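Local structure of glycosyl hydrolases family 31 family protein (Aspergillus niger, 6DRU) at residues His273-Pro278 with Glu573-Gly578; Leu257-Gln262 with Glu266-Asn271; Glu196-Phe201 with Arg207-Ser212. The protein releases alpha-xylose from the non-reducing terminal glucose of xyloglucan oligosaccharides, acting as a family 31 glycoside hydrolase. All coordinates share one frame; numbering follows the deposited sequence.

Contacts 1 and 2 are neighbours on helix 262-274 of the TIM-barrel domain, their centres 13 Å apart: contact 2 packs the incoming loop against the helix, and contact 1 meets the chain as it leaves the other end. They touch directly, since Glu-573 OE1 lies 3.0 Å from Tyr-259 OH, a probable hydrogen bond, and Trp-575 packs on Asn-271. Leu-257, at the start of contact 2, belongs to the xylose pocket that also holds the active-site residues Asp-395 and Asp-487. Contact 3 stands apart in a beta hairpin, on the opposite side of the chain's centre, with its own centre 48 Å from that of contact 1 and 45 Å from that of contact 2.

Contact 1: His273-Pro278 with Glu573-Gly578; sequences HDRNIP and EPWSYG
A cation-pi stack between Arg-275 and Trp-575 joins these segments at the protein surface. The guanidinium lies almost flat on the indole, with planes 8° apart and CZ of Arg-275 4.0 Å from the centroid of the five-membered ring of Trp-575. The aliphatic part of the arginine continues the stack: its CD sits over the six-membered ring as a CH-pi contact, 3.6 Å from CE3 of Trp-575. An extended chain from CG to NE (chi2 175°, chi3 -178°) carries the arginine obliquely across the indole, and NH1 of Arg-275 ends 3.5 Å from CB of Trp-575. The contact joins the C-terminal end of barrel helix 262-274 to the loop between strand 554-555 and helix 582-594, both within the TIM-barrel domain. The helix closes in a Schellman motif with Asn-276 at positive phi, whereas Trp-575 is the third residue of a type I turn from Glu-573 to Ser-576. Ile-277 reaches the indole from its edge, near the ring plane, with CD1 3.8 Å from CE3 of Trp-575. On the indole face turned away from the arginine lie Glu-573 CB and Pro-574 CD. Phe-272 meets the indole edge-to-face, and Ile-277 also packs on Val-586 of helix 582-594.

Contact 2: Leu257-Gln262 with Glu266-Asn271; sequences LRYENQ and ELLAQN. With NAG (2-acetamido-2-deoxy-beta-D-glucopyranose), chain C; BMA (beta-D-mannopyranose), chain D; MAN (alpha-D-mannopyranose), chain B.
Leu-268 sets its CD2 methyl over one face of the Tyr-259 ring, 3.4 Å from CZ of the tyrosine and 25° off the ring normal from the centroid, a CH-pi contact. Gln-262 and Glu-266, one helical turn apart, are linked twice. Glu-266 N donates to Gln-262 O at 3.0 Å, and Gln-262 NE2 donates to Glu-266 OE2 at 3.2 Å in a nearly straight bond (170°). That second bond leaves in the amide plane but arrives from above the carboxylate plane. Extended side chains (chi2 174° in both) carry the two groups to each other, while Gln-262 OE1 accepts from Asn-304 N. In the next shell, Gln-254 together with Glu-573 holds the tyrosine hydroxyl. Asn-261 is the N-cap of the helix, with OD1 accepting from Glu-264 N while ND2 carries an N-linked glycan, 1.5 Å from C1 of the NAG. Thr-263 completes the glycosylation sequon. The loop leads from barrel strand 252-254 into helix 262-274, and the helix crosses to parallel strand 281-284 as a beta-alpha-beta unit, with Gln-262 and Glu-266 turned to helix 305-316.

Contact 3: Glu196-Phe201 with Arg207-Ser212; sequences EGRMEF and RFTAAS
Arg-198 reaches across to Thr-209 as soon as its side chain begins, with CB 3.2 Å from OG1 of Thr-209. Farther out, a bend at chi3 (-41°) swings the guanidinium back over the threonine, so that CZ lies 3.8 Å from CG2 of Thr-209 and the methyl sits over the centre of the guanidinium face. At the tip, NH1 donates to Glu-200 OE2 at 2.6 Å in a salt bridge within its own strand, meeting the carboxylate on its anti side, tilted 35° out of the carboxylate plane. The same NH1 lies 4.5 Å from NH1 of Arg-207, a like-charge approach that Glu-200 probably eases, while Arg-207 has a salt bridge to Glu-138 and a hydrogen bond to Ser-140. Strands 197-201 and 205-213 form an antiparallel hairpin within a five-stranded sheet. Glu-200 and Arg-207 form a hydrogen-bonded pair, bonded both ways, N to O, at 2.9 Å; their side chains run side by side, Glu-200 OE1 3.6 Å from Arg-207 CD. The other face of the hairpin is apolar. Met-199 CG approaches Phe-208 CE2 at 3.5 Å, its sulfur making an oblique Met-aromatic contact, and both residues pack on Pro-179 of strand 176-183 in a second sheet, consistent with a beta sandwich. On the charged face, Arg-198 and Glu-200 pack against Glu-200 and Val-166 of a neighbouring subunit, respectively.

Contact 1: His273-Pro278 with Glu573-Gly578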
loop_
_atom_site.group_PDB
_atom_site.type_symbol
_atom_site.label_atom_id
_atom_site.label_comp_id
_atom_site.label_asym_id
_atom_site.label_seq_id
_atom_site.Cartn_x
_atom_site.Cartn_y
_atom_site.Cartn_z
ATOM N N HIS A 273 49.121 34.897 -11.502
ATOM C CA HIS A 273 49.752 36.173 -11.185
ATOM C C HIS A 273 50.998 36.399 -12.032
ATOM O O HIS A 273 51.179 37.474 -12.614
ATOM C CB HIS A 273 50.096 36.228 -9.696
ATOM C CG HIS A 273 50.911 37.422 -9.309
ATOM N ND1 HIS A 273 52.260 37.345 -9.038
ATOM C CD2 HIS A 273 50.569 38.723 -9.149
ATOM C CE1 HIS A 273 52.714 38.546 -8.727
ATOM N NE2 HIS A 273 51.708 39.399 -8.787
ATOM N N ASP A 274 51.872 35.393 -12.112
ATOM C CA ASP A 274 53.115 35.554 -12.858
ATOM C C ASP A 274 52.849 35.749 -14.347
ATOM O O ASP A 274 53.539 36.532 -15.009
ATOM C CB ASP A 274 54.029 34.351 -12.624
ATOM C CG ASP A 274 54.506 34.244 -11.185
ATOM O OD1 ASP A 274 54.228 35.169 -10.391
ATOM O OD2 ASP A 274 55.164 33.235 -10.850
ATOM N N ARG A 275 51.850 35.053 -14.889
ATOM C CA ARG A 275 51.509 35.177 -16.301
ATOM C C ARG A 275 50.590 36.355 -16.587
ATOM O O ARG A 275 50.283 36.605 -17.758
ATOM C CB ARG A 275 50.848 33.890 -16.804
ATOM C CG ARG A 275 51.725 32.655 -16.735
ATOM C CD ARG A 275 50.931 31.423 -17.130
ATOM N NE ARG A 275 51.712 30.196 -17.025
ATOM C CZ ARG A 275 52.197 29.534 -18.070
ATOM N NH1 ARG A 275 51.978 29.984 -19.298
ATOM N NH2 ARG A 275 52.897 28.421 -17.890
ATOM N N ASN A 276 50.147 37.075 -15.554
ATOM C CA ASN A 276 49.271 38.237 -15.709
ATOM C C ASN A 276 47.971 37.874 -16.430
ATOM O O ASN A 276 47.474 38.624 -17.274
ATOM C CB ASN A 276 49.995 39.379 -16.429
ATOM C CG ASN A 276 49.501 40.747 -16.000
ATOM O OD1 ASN A 276 49.165 40.962 -14.835
ATOM N ND2 ASN A 276 49.452 41.681 -16.943
ATOM N N ILE A 277 47.413 36.716 -16.093
ATOM C CA ILE A 277 46.144 36.252 -16.651
ATOM C C ILE A 277 45.067 36.434 -15.586
ATOM O O ILE A 277 45.222 35.907 -14.472
ATOM C CB ILE A 277 46.221 34.790 -17.110
ATOM C CG1 ILE A 277 47.337 34.612 -18.140
ATOM C CG2 ILE A 277 44.887 34.345 -17.688
ATOM C CD1 ILE A 277 47.452 33.204 -18.678
ATOM N N PRO A 278 43.983 37.153 -15.871
ATOM C CA PRO A 278 42.977 37.409 -14.834
ATOM C C PRO A 278 42.126 36.183 -14.537
ATOM O O PRO A 278 41.776 35.408 -15.431
ATOM C CB PRO A 278 42.134 38.539 -15.435
ATOM C CG PRO A 278 42.262 38.344 -16.908
ATOM C CD PRO A 278 43.652 37.817 -17.144
ATOM N N GLU A 573 44.065 24.243 -17.206
ATOM C CA GLU A 573 44.377 25.661 -17.128
ATOM C C GLU A 573 44.479 26.257 -18.525
ATOM O O GLU A 573 44.691 25.538 -19.505
ATOM C CB GLU A 573 45.686 25.864 -16.365
ATOM C CG GLU A 573 45.601 25.591 -14.862
ATOM C CD GLU A 573 45.394 24.120 -14.533
ATOM O OE1 GLU A 573 44.264 23.744 -14.157
ATOM O OE2 GLU A 573 46.358 23.336 -14.666
ATOM N N PRO A 574 44.320 27.580 -18.657
ATOM C CA PRO A 574 44.359 28.195 -19.995
ATOM C C PRO A 574 45.678 27.998 -20.730
ATOM O O PRO A 574 45.722 28.229 -21.946
ATOM C CB PRO A 574 44.096 29.682 -19.711
ATOM C CG PRO A 574 44.349 29.860 -18.252
ATOM C CD PRO A 574 43.984 28.564 -17.613
ATOM N N TRP A 575 46.740 27.580 -20.047
ATOM C CA TRP A 575 48.024 27.303 -20.674
ATOM C C TRP A 575 48.292 25.812 -20.835
ATOM O O TRP A 575 49.418 25.428 -21.164
ATOM C CB TRP A 575 49.150 27.944 -19.862
ATOM C CG TRP A 575 49.057 27.633 -18.409
ATOM C CD1 TRP A 575 49.534 26.524 -17.775
ATOM C CD2 TRP A 575 48.449 28.444 -17.397
ATOM N NE1 TRP A 575 49.257 26.591 -16.432
ATOM C CE2 TRP A 575 48.593 27.762 -16.173
ATOM C CE3 TRP A 575 47.798 29.681 -17.408
ATOM C CZ2 TRP A 575 48.108 28.275 -14.972
ATOM C CZ3 TRP A 575 47.318 30.190 -16.214
ATOM C CH2 TRP A 575 47.476 29.487 -15.012
ATOM N N SER A 576 47.291 24.966 -20.610
ATOM C CA SER A 576 47.474 23.522 -20.608
ATOM C C SER A 576 46.994 22.855 -21.891
ATOM O O SER A 576 46.923 21.622 -21.943
ATOM C CB SER A 576 46.761 22.907 -19.401
ATOM O OG SER A 576 47.188 23.513 -18.193
ATOM N N TYR A 577 46.669 23.629 -22.925
ATOM C CA TYR A 577 46.076 23.089 -24.143
ATOM C C TYR A 577 46.932 23.375 -25.370
ATOM O O TYR A 577 46.413 23.522 -26.478
ATOM C CB TYR A 577 44.662 23.634 -24.336
ATOM C CG TYR A 577 43.676 23.096 -23.328
ATOM C CD1 TYR A 577 43.560 23.667 -22.067
ATOM C CD2 TYR A 577 42.870 22.008 -23.633
ATOM C CE1 TYR A 577 42.666 23.173 -21.141
ATOM C CE2 TYR A 577 41.972 21.508 -22.713
ATOM C CZ TYR A 577 41.874 22.093 -21.469
ATOM O OH TYR A 577 40.980 21.597 -20.550
ATOM N N GLY A 578 48.240 23.447 -25.192
ATOM C CA GLY A 578 49.133 23.712 -26.300
ATOM C C GLY A 578 49.523 25.175 -26.381
ATOM O O GLY A 578 48.742 26.078 -26.060
#

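Contact 2: Leu257-Gln262 with Glu266-Asn271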
loop_
_atom_site.group_PDB
_atom_site.type_symbol
_atom_site.label_atom_id
_atom_site.label_comp_id
_atom_site.label_asym_id
_atom_site.label_seq_id
_atom_site.Cartn_x
_atom_site.Cartn_y
_atom_site.Cartn_z
ATOM N N LEU A 257 38.714 18.843 -11.770
ATOM C CA LEU A 257 38.705 17.703 -10.861
ATOM C C LEU A 257 40.108 17.099 -10.889
ATOM O O LEU A 257 40.448 16.359 -11.817
ATOM C CB LEU A 257 37.637 16.686 -11.263
ATOM C CG LEU A 257 37.212 15.575 -10.291
ATOM C CD1 LEU A 257 36.022 14.820 -10.855
ATOM C CD2 LEU A 257 38.329 14.591 -9.965
ATOM N N ARG A 258 40.927 17.412 -9.885
ATOM C CA ARG A 258 40.605 18.343 -8.803
ATOM C C ARG A 258 41.906 18.898 -8.231
ATOM O O ARG A 258 42.958 18.273 -8.360
ATOM C CB ARG A 258 39.796 17.654 -7.695
ATOM C CG ARG A 258 40.493 16.471 -7.041
ATOM C CD ARG A 258 39.564 15.766 -6.065
ATOM N NE ARG A 258 40.212 14.643 -5.391
ATOM C CZ ARG A 258 40.833 14.734 -4.219
ATOM N NH1 ARG A 258 40.896 15.899 -3.586
ATOM N NH2 ARG A 258 41.395 13.661 -3.678
ATOM N N TYR A 259 41.844 20.069 -7.603
ATOM C CA TYR A 259 43.000 20.597 -6.889
ATOM C C TYR A 259 43.058 19.940 -5.515
ATOM O O TYR A 259 42.151 20.116 -4.694
ATOM C CB TYR A 259 42.926 22.119 -6.791
ATOM C CG TYR A 259 42.810 22.777 -8.149
ATOM C CD1 TYR A 259 43.848 22.697 -9.067
ATOM C CD2 TYR A 259 41.660 23.463 -8.518
ATOM C CE1 TYR A 259 43.746 23.284 -10.313
ATOM C CE2 TYR A 259 41.550 24.054 -9.763
ATOM C CZ TYR A 259 42.595 23.960 -10.656
ATOM O OH TYR A 259 42.489 24.550 -11.894
ATOM N N GLU A 260 44.131 19.189 -5.268
ATOM C CA GLU A 260 44.122 18.158 -4.239
ATOM C C GLU A 260 44.639 18.628 -2.884
ATOM O O GLU A 260 44.144 18.159 -1.853
ATOM C CB GLU A 260 44.937 16.955 -4.726
ATOM C CG GLU A 260 44.721 15.680 -3.940
ATOM C CD GLU A 260 45.815 15.441 -2.928
ATOM O OE1 GLU A 260 46.658 16.343 -2.746
ATOM O OE2 GLU A 260 45.833 14.353 -2.313
ATOM N N ASN A 261 45.618 19.529 -2.843
ATOM C CA ASN A 261 46.151 20.013 -1.574
ATOM C C ASN A 261 46.298 21.531 -1.628
ATOM O O ASN A 261 46.068 22.166 -2.662
ATOM C CB ASN A 261 47.482 19.329 -1.224
ATOM C CG ASN A 261 48.625 19.741 -2.140
ATOM O OD1 ASN A 261 49.083 20.883 -2.109
ATOM N ND2 ASN A 261 49.106 18.799 -2.946
ATOM N N GLN A 262 46.693 22.111 -0.491
ATOM C CA GLN A 262 46.759 23.564 -0.375
ATOM C C GLN A 262 47.853 24.148 -1.259
ATOM O O GLN A 262 47.662 25.204 -1.877
ATOM C CB GLN A 262 46.978 23.966 1.083
ATOM C CG GLN A 262 47.243 25.451 1.274
ATOM C CD GLN A 262 47.317 25.852 2.734
ATOM O OE1 GLN A 262 46.891 25.109 3.618
ATOM N NE2 GLN A 262 47.864 27.034 2.994
ATOM N N GLU A 266 47.854 27.158 -4.106
ATOM C CA GLU A 266 48.674 28.361 -4.004
ATOM C C GLU A 266 49.565 28.538 -5.229
ATOM O O GLU A 266 49.802 29.669 -5.669
ATOM C CB GLU A 266 49.508 28.325 -2.725
ATOM C CG GLU A 266 48.701 28.570 -1.460
ATOM C CD GLU A 266 49.516 28.391 -0.195
ATOM O OE1 GLU A 266 50.493 27.614 -0.218
ATOM O OE2 GLU A 266 49.183 29.038 0.822
ATOM N N LEU A 267 50.064 27.437 -5.806
ATOM C CA LEU A 267 50.854 27.557 -7.028
ATOM C C LEU A 267 49.983 27.926 -8.219
ATOM O O LEU A 267 50.467 28.554 -9.166
ATOM C CB LEU A 267 51.613 26.259 -7.308
ATOM C CG LEU A 267 52.610 25.793 -6.245
ATOM C CD1 LEU A 267 53.256 24.475 -6.653
ATOM C CD2 LEU A 267 53.661 26.860 -5.977
ATOM N N LEU A 268 48.705 27.545 -8.193
ATOM C CA LEU A 268 47.790 27.940 -9.259
ATOM C C LEU A 268 47.592 29.452 -9.276
ATOM O O LEU A 268 47.621 30.083 -10.339
ATOM C CB LEU A 268 46.458 27.214 -9.090
ATOM C CG LEU A 268 45.344 27.513 -10.089
ATOM C CD1 LEU A 268 45.742 27.079 -11.488
ATOM C CD2 LEU A 268 44.092 26.789 -9.648
ATOM N N ALA A 269 47.381 30.051 -8.101
ATOM C CA ALA A 269 47.263 31.503 -8.022
ATOM C C ALA A 269 48.569 32.185 -8.408
ATOM O O ALA A 269 48.558 33.258 -9.022
ATOM C CB ALA A 269 46.832 31.919 -6.616
ATOM N N GLN A 270 49.705 31.581 -8.050
ATOM C CA GLN A 270 50.994 32.128 -8.460
ATOM C C GLN A 270 51.153 32.104 -9.975
ATOM O O GLN A 270 51.771 33.008 -10.548
ATOM C CB GLN A 270 52.130 31.356 -7.789
ATOM C CG GLN A 270 53.470 32.070 -7.821
ATOM C CD GLN A 270 53.522 33.256 -6.877
ATOM O OE1 GLN A 270 53.477 33.094 -5.657
ATOM N NE2 GLN A 270 53.612 34.457 -7.438
ATOM N N ASN A 271 50.606 31.084 -10.639
ATOM C CA ASN A 271 50.721 30.998 -12.091
ATOM C C ASN A 271 49.901 32.085 -12.776
ATOM O O ASN A 271 50.379 32.739 -13.710
ATOM C CB ASN A 271 50.290 29.614 -12.569
ATOM C CG ASN A 271 51.465 28.735 -12.934
ATOM O OD1 ASN A 271 51.878 28.686 -14.093
ATOM N ND2 ASN A 271 52.012 28.037 -11.948
HETATM C C1 NAG C . 50.492 18.970 -3.418
HETATM C C2 NAG C . 51.278 17.676 -3.437
HETATM C C3 NAG C . 52.556 17.796 -4.183
HETATM C C4 NAG C . 52.310 18.398 -5.546
HETATM C C5 NAG C . 51.567 19.707 -5.394
HETATM C C6 NAG C . 51.268 20.292 -6.755
HETATM C C7 NAG C . 50.777 16.196 -1.555
HETATM C C8 NAG C . 49.726 15.530 -2.407
HETATM N N2 NAG C . 51.531 17.262 -2.102
HETATM O O3 NAG C . 53.163 16.529 -4.286
HETATM O O4 NAG C . 53.544 18.616 -6.186
HETATM O O5 NAG C . 50.354 19.466 -4.727
HETATM O O6 NAG C . 50.586 19.333 -7.533
HETATM O O7 NAG C . 50.968 15.818 -0.417
HETATM C C1 BMA D . 47.246 11.137 -0.746
HETATM C C2 BMA D . 48.072 11.932 -1.759
HETATM C C3 BMA D . 49.553 11.607 -1.550
HETATM C C4 BMA D . 49.975 11.787 -0.084
HETATM C C5 BMA D . 49.027 11.000 0.833
HETATM C C6 BMA D . 49.315 11.215 2.308
HETATM O O2 BMA D . 47.901 13.312 -1.494
HETATM O O3 BMA D . 50.393 12.378 -2.401
HETATM O O4 BMA D . 51.301 11.316 0.096
HETATM O O5 BMA D . 47.679 11.417 0.568
HETATM O O6 BMA D . 49.729 12.561 2.496
HETATM C C1 MAN B . 52.491 16.785 3.097
HETATM C C2 MAN B . 53.254 17.768 3.950
HETATM C C3 MAN B . 52.302 18.828 4.464
HETATM C C4 MAN B . 51.427 19.380 3.357
HETATM C C5 MAN B . 50.917 18.288 2.438
HETATM C C6 MAN B . 50.243 18.910 1.234
HETATM O O2 MAN B . 54.269 18.370 3.181
HETATM O O3 MAN B . 53.050 19.881 5.027
HETATM O O4 MAN B . 50.322 20.030 3.940
HETATM O O5 MAN B . 51.978 17.480 1.991
HETATM O O6 MAN B . 50.182 20.314 1.367
#

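Contact 3: Glu196-Phe201 with Arg207-Ser212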
loop_
_atom_site.group_PDB
_atom_site.type_symbol
_atom_site.label_atom_id
_atom_site.label_comp_id
_atom_site.label_asym_id
_atom_site.label_seq_id
_atom_site.Cartn_x
_atom_site.Cartn_y
_atom_site.Cartn_z
ATOM N N GLU A 196 6.798 14.007 -6.311
ATOM C CA GLU A 196 7.247 13.390 -7.547
ATOM C C GLU A 196 6.044 12.969 -8.383
ATOM O O GLU A 196 4.948 12.731 -7.869
ATOM C CB GLU A 196 8.138 12.182 -7.258
ATOM C CG GLU A 196 9.482 12.536 -6.645
ATOM C CD GLU A 196 10.452 11.368 -6.644
ATOM O OE1 GLU A 196 10.002 10.219 -6.835
ATOM O OE2 GLU A 196 11.665 11.598 -6.453
ATOM N N GLY A 197 6.256 12.884 -9.691
ATOM C CA GLY A 197 5.163 12.537 -10.573
ATOM C C GLY A 197 5.528 12.456 -12.038
ATOM O O GLY A 197 6.490 11.781 -12.416
ATOM N N ARG A 198 4.765 13.153 -12.875
ATOM C CA ARG A 198 4.826 12.932 -14.309
ATOM C C ARG A 198 4.294 14.160 -15.029
ATOM O O ARG A 198 3.315 14.771 -14.589
ATOM C CB ARG A 198 4.011 11.693 -14.687
ATOM C CG ARG A 198 4.233 11.154 -16.080
ATOM C CD ARG A 198 3.068 10.254 -16.460
ATOM N NE ARG A 198 2.657 9.405 -15.344
ATOM C CZ ARG A 198 1.425 8.940 -15.171
ATOM N NH1 ARG A 198 0.471 9.246 -16.040
ATOM N NH2 ARG A 198 1.142 8.176 -14.125
ATOM N N MET A 199 4.944 14.512 -16.133
ATOM C CA MET A 199 4.483 15.563 -17.032
ATOM C C MET A 199 4.191 14.931 -18.385
ATOM O O MET A 199 5.102 14.402 -19.031
ATOM C CB MET A 199 5.529 16.672 -17.171
ATOM C CG MET A 199 5.439 17.765 -16.123
ATOM S SD MET A 199 6.682 19.056 -16.364
ATOM C CE MET A 199 8.054 18.423 -15.405
ATOM N N GLU A 200 2.931 14.977 -18.810
ATOM C CA GLU A 200 2.513 14.440 -20.102
ATOM C C GLU A 200 2.108 15.596 -21.006
ATOM O O GLU A 200 1.050 16.204 -20.808
ATOM C CB GLU A 200 1.356 13.457 -19.950
ATOM C CG GLU A 200 1.671 12.212 -19.159
ATOM C CD GLU A 200 0.492 11.261 -19.107
ATOM O OE1 GLU A 200 -0.541 11.561 -19.746
ATOM O OE2 GLU A 200 0.592 10.220 -18.424
ATOM N N PHE A 201 2.934 15.887 -22.006
ATOM C CA PHE A 201 2.603 16.901 -23.004
ATOM C C PHE A 201 2.177 16.212 -24.299
ATOM O O PHE A 201 2.856 16.248 -25.324
ATOM C CB PHE A 201 3.782 17.843 -23.213
ATOM C CG PHE A 201 4.088 18.692 -22.017
ATOM C CD1 PHE A 201 3.263 19.752 -21.678
ATOM C CD2 PHE A 201 5.192 18.427 -21.225
ATOM C CE1 PHE A 201 3.536 20.536 -20.572
ATOM C CE2 PHE A 201 5.472 19.206 -20.118
ATOM C CZ PHE A 201 4.643 20.264 -19.792
ATOM N N ARG A 207 -1.232 16.473 -18.963
ATOM C CA ARG A 207 -1.550 15.808 -17.706
ATOM C C ARG A 207 -0.393 15.934 -16.725
ATOM O O ARG A 207 0.757 15.650 -17.073
ATOM C CB ARG A 207 -1.883 14.330 -17.929
ATOM C CG ARG A 207 -2.272 13.606 -16.657
ATOM C CD ARG A 207 -2.657 12.167 -16.930
ATOM N NE ARG A 207 -4.084 11.942 -16.729
ATOM C CZ ARG A 207 -4.658 10.744 -16.724
ATOM N NH1 ARG A 207 -3.921 9.656 -16.908
ATOM N NH2 ARG A 207 -5.965 10.631 -16.533
ATOM N N PHE A 208 -0.709 16.348 -15.502
ATOM C CA PHE A 208 0.230 16.368 -14.391
ATOM C C PHE A 208 -0.251 15.403 -13.319
ATOM O O PHE A 208 -1.456 15.291 -13.071
ATOM C CB PHE A 208 0.370 17.774 -13.804
ATOM C CG PHE A 208 0.900 18.784 -14.775
ATOM C CD1 PHE A 208 0.042 19.475 -15.616
ATOM C CD2 PHE A 208 2.259 19.044 -14.852
ATOM C CE1 PHE A 208 0.528 20.407 -16.515
ATOM C CE2 PHE A 208 2.752 19.975 -15.748
ATOM C CZ PHE A 208 1.884 20.657 -16.582
ATOM N N THR A 209 0.690 14.706 -12.681
ATOM C CA THR A 209 0.362 13.745 -11.638
ATOM C C THR A 209 1.180 14.029 -10.386
ATOM O O THR A 209 2.262 14.619 -10.449
ATOM C CB THR A 209 0.609 12.291 -12.082
ATOM O OG1 THR A 209 2.016 12.058 -12.212
ATOM C CG2 THR A 209 -0.074 12.006 -13.413
ATOM N N ALA A 210 0.644 13.601 -9.245
ATOM C CA ALA A 210 1.320 13.707 -7.958
ATOM C C ALA A 210 1.238 12.356 -7.266
ATOM O O ALA A 210 0.140 11.823 -7.076
ATOM C CB ALA A 210 0.690 14.800 -7.091
ATOM N N ALA A 211 2.397 11.804 -6.894
ATOM C CA ALA A 211 2.432 10.461 -6.320
ATOM C C ALA A 211 1.695 10.400 -4.987
ATOM O O ALA A 211 0.934 9.458 -4.732
ATOM C CB ALA A 211 3.880 10.003 -6.151
ATOM N N SER A 212 1.908 11.389 -4.125
ATOM C CA SER A 212 1.248 11.433 -2.829
ATOM C C SER A 212 1.143 12.886 -2.399
ATOM O O SER A 212 2.147 13.604 -2.390
ATOM C CB SER A 212 2.014 10.614 -1.784
ATOM O OG SER A 212 1.430 10.748 -0.498
#